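Local coordinates for protein predicted component of a thermophile-specific DNA repair system, contains a RAMP domain (Methanopyrus kandleri, PDB 4N0L) that probably binds CRISPR RNA as the Csm3 subunit of a type III-A antiviral defence complex, and carries a bound zinc ion, at residues A[10-14]-A[304-308]. Sequence-based numbering, arbitrary orientation.
Sequences LVGEI and EVTYL
The V305 side chain runs antiparallel to that of E13, and its CG1 methyl rests on G12, 3.9 Å from G12 CA. The same methyl also meets the aliphatic CG of E13. The next residue, T306, takes most of the polar contact. The T306 side chain lies roughly perpendicular to that of E13. T306 OG1 donates to the syn lone pair of E13 OE2 at 2.6 Å. T306 N binds E13 OE1 at 3.1 Å, from above the carboxylate plane. The E13 chain is extended beyond CG (chi2 180°), which carries the carboxylate to this turn. Y307 N adds a weak, bent bond to E13 OE2 (2.9 Å, 128°). Both carboxylate oxygens are therefore held, and a salt bridge from R223 to OE1 probably balances the buried charge. The Y307 ring lies obliquely against G12 O, with CD2 3.0 Å from it. At the end of the segment, L308 CD2 packs on V11 CG1 at 3.9 Å. The loop between helix 295-300 and strand 314-316 thus covers the face carrying V11 and E13, while L10 on the other face packs on helix 238-255. Strand 7-16 is the central strand of the antiparallel sheet of the RRM-like RAMP fold.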
# COMPACT_ATOMS: atom_id res chain seq x y z
N LEU A 10 0.94 10.96 1.63
CA LEU A 10 1.74 11.03 0.41
C LEU A 10 0.91 11.71 -0.67
O LEU A 10 -0.22 11.29 -0.94
CB LEU A 10 2.18 9.64 -0.05
CG LEU A 10 3.22 8.81 0.73
CD1 LEU A 10 2.83 8.58 2.19
CD2 LEU A 10 3.46 7.48 0.03
N VAL A 11 1.47 12.75 -1.28
CA VAL A 11 0.77 13.48 -2.33
C VAL A 11 1.61 13.58 -3.60
O VAL A 11 2.78 13.97 -3.56
CB VAL A 11 0.38 14.90 -1.88
CG1 VAL A 11 -0.39 15.63 -2.98
CG2 VAL A 11 -0.42 14.86 -0.59
N GLY A 12 1.00 13.21 -4.72
CA GLY A 12 1.66 13.27 -6.01
C GLY A 12 0.74 12.71 -7.08
O GLY A 12 -0.47 12.93 -7.03
N GLU A 13 1.30 11.94 -8.01
CA GLU A 13 0.47 11.33 -9.04
C GLU A 13 1.08 10.05 -9.60
O GLU A 13 2.27 9.78 -9.43
CB GLU A 13 0.22 12.32 -10.18
CG GLU A 13 1.46 12.69 -10.99
CD GLU A 13 1.17 13.67 -12.11
OE1 GLU A 13 2.07 13.89 -12.95
OE2 GLU A 13 0.05 14.23 -12.16
N ILE A 14 0.24 9.26 -10.24
CA ILE A 14 0.68 8.05 -10.92
C ILE A 14 0.80 8.31 -12.41
O ILE A 14 -0.16 8.73 -13.05
CB ILE A 14 -0.30 6.88 -10.69
CG1 ILE A 14 -0.52 6.63 -9.20
CG2 ILE A 14 0.19 5.63 -11.41
CD1 ILE A 14 -1.68 5.71 -8.91
N GLU A 304 5.83 18.19 -14.13
CA GLU A 304 6.32 16.93 -13.57
C GLU A 304 5.29 16.25 -12.66
O GLU A 304 5.17 15.03 -12.68
CB GLU A 304 7.62 17.16 -12.78
CG GLU A 304 8.78 17.72 -13.61
CD GLU A 304 9.29 16.75 -14.68
OE1 GLU A 304 8.84 15.59 -14.72
OE2 GLU A 304 10.14 17.17 -15.50
N VAL A 305 4.55 17.03 -11.88
CA VAL A 305 3.49 16.47 -11.05
C VAL A 305 2.21 17.26 -11.29
O VAL A 305 1.91 18.21 -10.57
CB VAL A 305 3.85 16.49 -9.55
CG1 VAL A 305 2.77 15.78 -8.73
CG2 VAL A 305 5.21 15.84 -9.31
N THR A 306 1.45 16.85 -12.30
CA THR A 306 0.32 17.63 -12.80
C THR A 306 -0.85 17.69 -11.84
O THR A 306 -1.68 18.61 -11.91
CB THR A 306 -0.18 17.07 -14.15
OG1 THR A 306 -0.86 15.83 -13.94
CG2 THR A 306 0.99 16.85 -15.09
N TYR A 307 -0.93 16.72 -10.93
CA TYR A 307 -2.04 16.63 -9.99
C TYR A 307 -2.10 17.84 -9.07
O TYR A 307 -3.18 18.23 -8.62
CB TYR A 307 -1.93 15.35 -9.15
CG TYR A 307 -3.08 15.11 -8.20
CD1 TYR A 307 -4.40 15.17 -8.64
CD2 TYR A 307 -2.86 14.80 -6.87
CE1 TYR A 307 -5.46 14.93 -7.78
CE2 TYR A 307 -3.90 14.56 -5.99
CZ TYR A 307 -5.20 14.63 -6.45
OH TYR A 307 -6.25 14.40 -5.59
N LEU A 308 -0.94 18.42 -8.79
CA LEU A 308 -0.85 19.53 -7.84
C LEU A 308 -1.65 20.75 -8.29
O LEU A 308 -2.16 21.50 -7.46
CB LEU A 308 0.61 19.91 -7.60
CG LEU A 308 1.48 18.81 -6.97
CD1 LEU A 308 2.84 19.36 -6.58
CD2 LEU A 308 0.80 18.14 -5.78